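Long-range contact in Non-sulfated chondroitin lyase E66 (Autographa californica nucleopolyhedrovirus, PDB 3VSN), which cleaves non-sulfated chondroitin as a polysaccharide lyase of the viral envelope and is essential for oral infectivity, perhaps by digesting the chondroitin sulfate barrier of the host midgut: residues A[489-502]-A[524-536]. Sequence-based numbering, arbitrary orientation.
Sequences SFEAQRINNNNSSE and LTVRSPNSSVELV
Arg494 presents the edge of its guanidinium to Leu524: NH1 gives a nearly straight bond to Leu524 O (2.8 Å, 164°) and a more bent one to Ser501 OG, both in the guanidinium plane, while a water at the same rim joins NH2 to Leu524 O. Asn499 O lies over one face, offset toward the rim, 3.4 Å above the plane, and NE reaches Asn499 OD1. Extended, with CG anti to the backbone N (chi1 -179°), arginine spans from helix 490-496 to the backbone of Leu524. Phe490 and Glu534 bring two more flat groups together, their planes 14° apart. Val536 CG2 makes an off-centre CH-pi contact with the ring, 4.2 Å from its centroid, and Val526 CG1 packs against Phe490 CB; a buried apolar ring suits these methyls and Phe506, which also touches it.

Glu534 OE1 takes the N-H of Phe490 (2.9 Å) and OE2 that of Glu491 (3.2 Å). A carboxylate suits these first-turn amides, unused by the helix's own bonding; N-cap Ser489 OG accepts from Ala492 N. The helix dipole and a salt bridge from Arg479 should stabilise this buried anion, which ties the helix start to one face of the four-stranded antiparallel sheet.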
ATOM      1  N   SER A 489      -9.507  11.468  26.900  1.00 15.43           N
ATOM      2  CA  SER A 489      -8.407  12.240  26.325  1.00 14.91           C
ATOM      3  C   SER A 489      -7.083  11.749  26.911  1.00 14.52           C
ATOM      4  O   SER A 489      -7.059  11.152  27.994  1.00 14.35           O
ATOM      5  CB  SER A 489      -8.576  13.737  26.583  1.00 15.04           C
ATOM      6  OG  SER A 489      -8.251  14.062  27.924  1.00 14.92           O
ATOM      7  N   PHE A 490      -5.990  11.990  26.194  1.00 14.07           N
ATOM      8  CA  PHE A 490      -4.675  11.580  26.677  1.00 13.83           C
ATOM      9  C   PHE A 490      -4.350  12.231  28.024  1.00 13.86           C
ATOM     10  O   PHE A 490      -3.794  11.582  28.907  1.00 13.71           O
ATOM     11  CB  PHE A 490      -3.578  11.880  25.647  1.00 13.57           C
ATOM     12  CG  PHE A 490      -3.697  11.090  24.364  1.00 13.39           C
ATOM     13  CD1 PHE A 490      -4.452   9.918  24.300  1.00 13.41           C
ATOM     14  CD2 PHE A 490      -3.020  11.509  23.223  1.00 13.17           C
ATOM     15  CE1 PHE A 490      -4.546   9.196  23.118  1.00 13.46           C
ATOM     16  CE2 PHE A 490      -3.103  10.794  22.043  1.00 13.27           C
ATOM     17  CZ  PHE A 490      -3.865   9.632  21.989  1.00 13.51           C
ATOM     18  N   GLU A 491      -4.722  13.500  28.193  1.00 13.80           N
ATOM     19  CA  GLU A 491      -4.468  14.183  29.458  1.00 13.95           C
ATOM     20  C   GLU A 491      -5.285  13.590  30.608  1.00 13.67           C
ATOM     21  O   GLU A 491      -4.755  13.394  31.702  1.00 13.84           O
ATOM     22  CB  GLU A 491      -4.677  15.694  29.338  1.00 14.46           C
ATOM     23  CG  GLU A 491      -4.008  16.479  30.458  1.00 15.16           C
ATOM     24  CD  GLU A 491      -3.581  17.878  30.038  1.00 15.73           C
ATOM     25  OE1 GLU A 491      -4.454  18.666  29.624  1.00 16.21           O
ATOM     26  OE2 GLU A 491      -2.372  18.196  30.138  1.00 15.83           O
ATOM     27  N   ALA A 492      -6.558  13.288  30.356  1.00 13.34           N
ATOM     28  CA  ALA A 492      -7.411  12.656  31.365  1.00 13.38           C
ATOM     29  C   ALA A 492      -6.898  11.267  31.752  1.00 13.20           C
ATOM     30  O   ALA A 492      -6.900  10.911  32.930  1.00 13.33           O
ATOM     31  CB  ALA A 492      -8.857  12.585  30.885  1.00 13.76           C
ATOM     32  N   GLN A 493      -6.454  10.494  30.761  1.00 12.88           N
ATOM     33  CA  GLN A 493      -5.850   9.182  31.014  1.00 12.64           C
ATOM     34  C   GLN A 493      -4.604   9.312  31.886  1.00 12.55           C
ATOM     35  O   GLN A 493      -4.423   8.548  32.832  1.00 12.35           O
ATOM     36  CB  GLN A 493      -5.489   8.474  29.704  1.00 12.49           C
ATOM     37  CG  GLN A 493      -6.678   7.931  28.922  1.00 12.51           C
ATOM     38  CD  GLN A 493      -6.247   7.053  27.761  1.00 12.52           C
ATOM     39  OE1 GLN A 493      -5.491   6.097  27.941  1.00 12.40           O
ATOM     40  NE2 GLN A 493      -6.718   7.378  26.560  1.00 12.43           N
ATOM     41  N   ARG A 494      -3.753  10.287  31.565  1.00 12.69           N
ATOM     42  CA  ARG A 494      -2.551  10.563  32.350  1.00 13.00           C
ATOM     43  C   ARG A 494      -2.889  10.847  33.819  1.00 13.52           C
ATOM     44  O   ARG A 494      -2.347  10.197  34.719  1.00 13.39           O
ATOM     45  CB  ARG A 494      -1.764  11.734  31.744  1.00 12.90           C
ATOM     46  CG  ARG A 494      -0.472  12.078  32.478  1.00 12.72           C
ATOM     47  CD  ARG A 494       0.072  13.425  32.019  1.00 12.68           C
ATOM     48  NE  ARG A 494       1.378  13.742  32.604  1.00 12.54           N
ATOM     49  CZ  ARG A 494       2.544  13.317  32.121  1.00 12.72           C
ATOM     50  NH1 ARG A 494       2.584  12.543  31.040  1.00 12.60           N
ATOM     51  NH2 ARG A 494       3.678  13.664  32.719  1.00 12.76           N
ATOM     52  N   ILE A 495      -3.791  11.802  34.049  1.00 14.17           N
ATOM     53  CA  ILE A 495      -4.171  12.202  35.412  1.00 15.20           C
ATOM     54  C   ILE A 495      -4.797  11.037  36.191  1.00 15.64           C
ATOM     55  O   ILE A 495      -4.506  10.854  37.378  1.00 16.00           O
ATOM     56  CB  ILE A 495      -5.098  13.442  35.425  1.00 15.49           C
ATOM     57  CG1 ILE A 495      -4.439  14.639  34.715  1.00 15.77           C
ATOM     58  CG2 ILE A 495      -5.509  13.812  36.847  1.00 15.82           C
ATOM     59  CD1 ILE A 495      -3.097  15.062  35.269  1.00 15.90           C
ATOM     60  N   ASN A 496      -5.632  10.249  35.510  1.00 15.89           N
ATOM     61  CA  ASN A 496      -6.232   9.053  36.104  0.50 16.15           C
ATOM     62  C   ASN A 496      -5.190   8.007  36.484  1.00 16.13           C
ATOM     63  O   ASN A 496      -5.403   7.214  37.400  1.00 16.59           O
ATOM     64  CB  ASN A 496      -7.273   8.439  35.164  0.50 16.43           C
ATOM     65  CG  ASN A 496      -8.603   9.160  35.218  0.50 16.87           C
ATOM     66  OD1 ASN A 496      -8.854   9.951  36.125  0.50 17.22           O
ATOM     67  ND2 ASN A 496      -9.466   8.885  34.249  0.50 16.90           N
ATOM     68  N   ASN A 497      -4.062   8.012  35.775  1.00 15.56           N
ATOM     69  CA  ASN A 497      -2.956   7.091  36.048  1.00 15.64           C
ATOM     70  C   ASN A 497      -1.854   7.717  36.913  1.00 15.67           C
ATOM     71  O   ASN A 497      -0.662   7.569  36.627  1.00 15.49           O
ATOM     72  CB  ASN A 497      -2.377   6.547  34.732  1.00 15.48           C
ATOM     73  CG  ASN A 497      -1.399   5.402  34.949  1.00 15.72           C
ATOM     74  OD1 ASN A 497      -1.551   4.602  35.873  1.00 15.85           O
ATOM     75  ND2 ASN A 497      -0.382   5.323  34.095  1.00 15.31           N
ATOM     76  N   ASN A 498      -2.262   8.415  37.974  1.00 15.96           N
ATOM     77  CA  ASN A 498      -1.327   9.062  38.906  1.00 16.42           C
ATOM     78  C   ASN A 498      -0.372  10.054  38.224  1.00 15.40           C
ATOM     79  O   ASN A 498       0.788  10.182  38.609  1.00 15.23           O
ATOM     80  CB  ASN A 498      -0.554   8.010  39.717  1.00 17.72           C
ATOM     81  CG  ASN A 498      -1.476   7.033  40.428  1.00 19.17           C
ATOM     82  OD1 ASN A 498      -2.394   7.434  41.145  1.00 20.40           O
ATOM     83  ND2 ASN A 498      -1.242   5.742  40.222  1.00 19.94           N
ATOM     84  N   ASN A 499      -0.885  10.752  37.212  1.00 14.54           N
ATOM     85  CA  ASN A 499      -0.111  11.704  36.408  1.00 14.19           C
ATOM     86  C   ASN A 499       1.030  11.045  35.615  1.00 14.00           C
ATOM     87  O   ASN A 499       2.141  11.571  35.538  1.00 13.90           O
ATOM     88  CB  ASN A 499       0.399  12.878  37.263  1.00 14.09           C
ATOM     89  CG  ASN A 499       0.739  14.102  36.432  1.00 14.09           C
ATOM     90  OD1 ASN A 499       0.273  14.250  35.298  1.00 14.06           O
ATOM     91  ND2 ASN A 499       1.552  14.986  36.993  1.00 13.98           N
ATOM     92  N   SER A 500       0.738   9.886  35.028  1.00 13.71           N
ATOM     93  CA  SER A 500       1.697   9.177  34.185  1.00 13.51           C
ATOM     94  C   SER A 500       1.041   8.798  32.868  1.00 13.21           C
ATOM     95  O   SER A 500      -0.092   8.308  32.853  1.00 13.03           O
ATOM     96  CB  SER A 500       2.207   7.919  34.892  1.00 13.79           C
ATOM     97  OG  SER A 500       2.962   7.118  34.001  1.00 13.97           O
ATOM     98  N   SER A 501       1.748   9.020  31.764  1.00 12.97           N
ATOM     99  CA  SER A 501       1.215   8.671  30.446  1.00 12.92           C
ATOM    100  C   SER A 501       1.507   7.228  30.026  1.00 13.14           C
ATOM    101  O   SER A 501       1.109   6.812  28.933  1.00 12.91           O
ATOM    102  CB  SER A 501       1.692   9.659  29.378  1.00 12.69           C
ATOM    103  OG  SER A 501       0.955  10.871  29.453  1.00 12.34           O
ATOM    104  N   GLU A 502       2.184   6.466  30.888  1.00 13.59           N
ATOM    105  CA  GLU A 502       2.394   5.035  30.642  1.00 13.96           C
ATOM    106  C   GLU A 502       1.039   4.353  30.499  1.00 13.54           C
ATOM    107  O   GLU A 502       0.129   4.602  31.289  1.00 13.25           O
ATOM    108  CB  GLU A 502       3.167   4.366  31.788  1.00 15.08           C
ATOM    109  CG  GLU A 502       4.561   4.919  32.068  1.00 16.14           C
ATOM    110  CD  GLU A 502       5.502   4.849  30.876  1.00 17.20           C
ATOM    111  OE1 GLU A 502       5.408   3.910  30.054  1.00 17.78           O
ATOM    112  OE2 GLU A 502       6.361   5.747  30.770  1.00 18.29           O
ATOM    113  N   LEU A 524       7.127  10.327  28.780  1.00 12.87           N
ATOM    114  CA  LEU A 524       5.972  10.596  27.933  1.00 12.72           C
ATOM    115  C   LEU A 524       5.231  11.820  28.445  1.00 12.70           C
ATOM    116  O   LEU A 524       4.927  11.916  29.636  1.00 12.78           O
ATOM    117  CB  LEU A 524       5.027   9.392  27.915  1.00 12.48           C
ATOM    118  CG  LEU A 524       5.586   8.024  27.511  1.00 12.71           C
ATOM    119  CD1 LEU A 524       4.517   6.950  27.678  1.00 12.64           C
ATOM    120  CD2 LEU A 524       6.114   8.041  26.084  1.00 12.44           C
ATOM    121  N   THR A 525       4.953  12.755  27.539  1.00 12.63           N
ATOM    122  CA  THR A 525       4.199  13.960  27.871  1.00 12.70           C
ATOM    123  C   THR A 525       3.109  14.193  26.831  1.00 12.65           C
ATOM    124  O   THR A 525       3.193  13.685  25.708  1.00 12.26           O
ATOM    125  CB  THR A 525       5.109  15.204  27.983  1.00 12.89           C
ATOM    126  OG1 THR A 525       5.937  15.301  26.819  1.00 13.08           O
ATOM    127  CG2 THR A 525       5.987  15.124  29.233  1.00 12.79           C
ATOM    128  N   VAL A 526       2.089  14.952  27.222  1.00 12.65           N
ATOM    129  CA  VAL A 526       0.903  15.180  26.395  1.00 12.79           C
ATOM    130  C   VAL A 526       0.867  16.616  25.874  1.00 13.41           C
ATOM    131  O   VAL A 526       1.115  17.557  26.627  1.00 13.26           O
ATOM    132  CB  VAL A 526      -0.390  14.885  27.192  1.00 12.70           C
ATOM    133  CG1 VAL A 526      -1.634  15.217  26.374  1.00 12.63           C
ATOM    134  CG2 VAL A 526      -0.420  13.429  27.639  1.00 12.51           C
ATOM    135  N   ARG A 527       0.548  16.775  24.589  1.00 13.99           N
ATOM    136  CA  ARG A 527       0.465  18.094  23.964  1.00 14.59           C
ATOM    137  C   ARG A 527      -0.471  18.068  22.757  1.00 15.11           C
ATOM    138  O   ARG A 527      -0.563  17.051  22.068  1.00 15.01           O
ATOM    139  CB  ARG A 527       1.861  18.553  23.529  1.00 14.64           C
ATOM    140  CG  ARG A 527       1.936  19.970  22.979  1.00 14.75           C
ATOM    141  CD  ARG A 527       3.366  20.327  22.599  1.00 14.81           C
ATOM    142  NE  ARG A 527       3.866  19.467  21.528  1.00 14.66           N
ATOM    143  CZ  ARG A 527       3.727  19.714  20.229  1.00 14.73           C
ATOM    144  NH1 ARG A 527       3.102  20.811  19.809  1.00 14.42           N
ATOM    145  NH2 ARG A 527       4.209  18.857  19.342  1.00 14.76           N
ATOM    146  N   SER A 528      -1.159  19.188  22.520  1.00 15.75           N
ATOM    147  CA  SER A 528      -1.976  19.379  21.315  1.00 16.59           C
ATOM    148  C   SER A 528      -1.295  20.349  20.341  1.00 17.06           C
ATOM    149  O   SER A 528      -1.183  21.542  20.636  1.00 16.97           O
ATOM    150  CB  SER A 528      -3.371  19.898  21.680  1.00 16.93           C
ATOM    151  OG  SER A 528      -4.076  18.951  22.460  1.00 17.58           O
ATOM    152  N   PRO A 529      -0.835  19.844  19.177  1.00 17.46           N
ATOM    153  CA  PRO A 529      -0.135  20.688  18.197  1.00 17.90           C
ATOM    154  C   PRO A 529      -1.058  21.619  17.404  1.00 18.74           C
ATOM    155  O   PRO A 529      -0.599  22.630  16.870  1.00 18.94           O
ATOM    156  CB  PRO A 529       0.509  19.669  17.256  1.00 17.73           C
ATOM    157  CG  PRO A 529      -0.386  18.476  17.337  1.00 17.42           C
ATOM    158  CD  PRO A 529      -0.884  18.430  18.751  1.00 17.17           C
ATOM    159  N   ASN A 530      -2.332  21.250  17.309  1.00 19.36           N
ATOM    160  CA  ASN A 530      -3.367  22.074  16.690  1.00 20.12           C
ATOM    161  C   ASN A 530      -4.726  21.643  17.242  1.00 20.67           C
ATOM    162  O   ASN A 530      -4.795  20.765  18.110  1.00 20.75           O
ATOM    163  CB  ASN A 530      -3.313  22.000  15.148  1.00 20.07           C
ATOM    164  CG  ASN A 530      -3.518  20.590  14.608  1.00 20.38           C
ATOM    165  OD1 ASN A 530      -4.359  19.836  15.096  1.00 20.36           O
ATOM    166  ND2 ASN A 530      -2.757  20.239  13.575  1.00 20.57           N
ATOM    167  N   SER A 531      -5.802  22.241  16.738  1.00 21.08           N
ATOM    168  CA  SER A 531      -7.138  21.980  17.270  1.00 21.48           C
ATOM    169  C   SER A 531      -7.729  20.623  16.852  1.00 21.39           C
ATOM    170  O   SER A 531      -8.814  20.258  17.304  1.00 22.62           O
ATOM    171  CB  SER A 531      -8.091  23.114  16.882  1.00 22.31           C
ATOM    172  OG  SER A 531      -8.191  23.213  15.473  1.00 23.05           O
ATOM    173  N   SER A 532      -7.014  19.881  16.007  1.00 19.90           N
ATOM    174  CA  SER A 532      -7.511  18.609  15.475  1.00 19.29           C
ATOM    175  C   SER A 532      -6.775  17.387  16.029  1.00 18.18           C
ATOM    176  O   SER A 532      -7.178  16.249  15.769  1.00 17.96           O
ATOM    177  CB  SER A 532      -7.396  18.598  13.944  1.00 19.91           C
ATOM    178  OG  SER A 532      -8.103  19.676  13.357  1.00 20.68           O
ATOM    179  N   VAL A 533      -5.698  17.621  16.778  1.00 17.12           N
ATOM    180  CA  VAL A 533      -4.774  16.551  17.161  1.00 16.49           C
ATOM    181  C   VAL A 533      -4.356  16.623  18.636  1.00 16.12           C
ATOM    182  O   VAL A 533      -4.126  17.712  19.170  1.00 15.83           O
ATOM    183  CB  VAL A 533      -3.511  16.578  16.263  1.00 16.49           C
ATOM    184  CG1 VAL A 533      -2.498  15.523  16.691  1.00 16.40           C
ATOM    185  CG2 VAL A 533      -3.885  16.372  14.801  1.00 16.42           C
ATOM    186  N   GLU A 534      -4.272  15.458  19.282  1.00 15.68           N
ATOM    187  CA  GLU A 534      -3.629  15.323  20.593  1.00 15.51           C
ATOM    188  C   GLU A 534      -2.508  14.278  20.498  1.00 14.89           C
ATOM    189  O   GLU A 534      -2.652  13.263  19.801  1.00 14.71           O
ATOM    190  CB  GLU A 534      -4.644  14.935  21.678  1.00 16.46           C
ATOM    191  CG  GLU A 534      -4.142  15.125  23.107  1.00 17.61           C
ATOM    192  CD  GLU A 534      -5.090  14.582  24.171  1.00 18.55           C
ATOM    193  OE1 GLU A 534      -5.940  13.713  23.853  1.00 19.06           O
ATOM    194  OE2 GLU A 534      -4.974  15.014  25.345  1.00 19.45           O
ATOM    195  N   LEU A 535      -1.401  14.532  21.193  1.00 13.89           N
ATOM    196  CA  LEU A 535      -0.225  13.662  21.128  1.00 13.47           C
ATOM    197  C   LEU A 535       0.259  13.201  22.490  1.00 13.00           C
ATOM    198  O   LEU A 535       0.125  13.914  23.485  1.00 12.79           O
ATOM    199  CB  LEU A 535       0.947  14.388  20.454  1.00 13.28           C
ATOM    200  CG  LEU A 535       0.802  15.054  19.086  1.00 13.52           C
ATOM    201  CD1 LEU A 535       2.043  15.890  18.800  1.00 13.35           C
ATOM    202  CD2 LEU A 535       0.584  14.022  17.986  1.00 13.50           C
ATOM    203  N   VAL A 536       0.826  11.999  22.515  1.00 12.72           N
ATOM    204  CA  VAL A 536       1.770  11.599  23.554  1.00 12.41           C
ATOM    205  C   VAL A 536       3.121  11.608  22.847  1.00 12.35           C
ATOM    206  O   VAL A 536       3.267  11.012  21.775  1.00 12.26           O
ATOM    207  CB  VAL A 536       1.473  10.194  24.110  1.00 12.47           C
ATOM    208  CG1 VAL A 536       2.533   9.783  25.127  1.00 12.41           C
ATOM    209  CG2 VAL A 536       0.085  10.144  24.736  1.00 12.67           C
TER
HETATM  210  O   HOH W   1      -0.567  19.183  28.211  1.00 20.49           O
HETATM  211  O   HOH W   2       6.170  12.523  32.300  1.00 20.94           O
HETATM  212  O   HOH W   3       4.587   9.738  31.946  1.00 15.09           O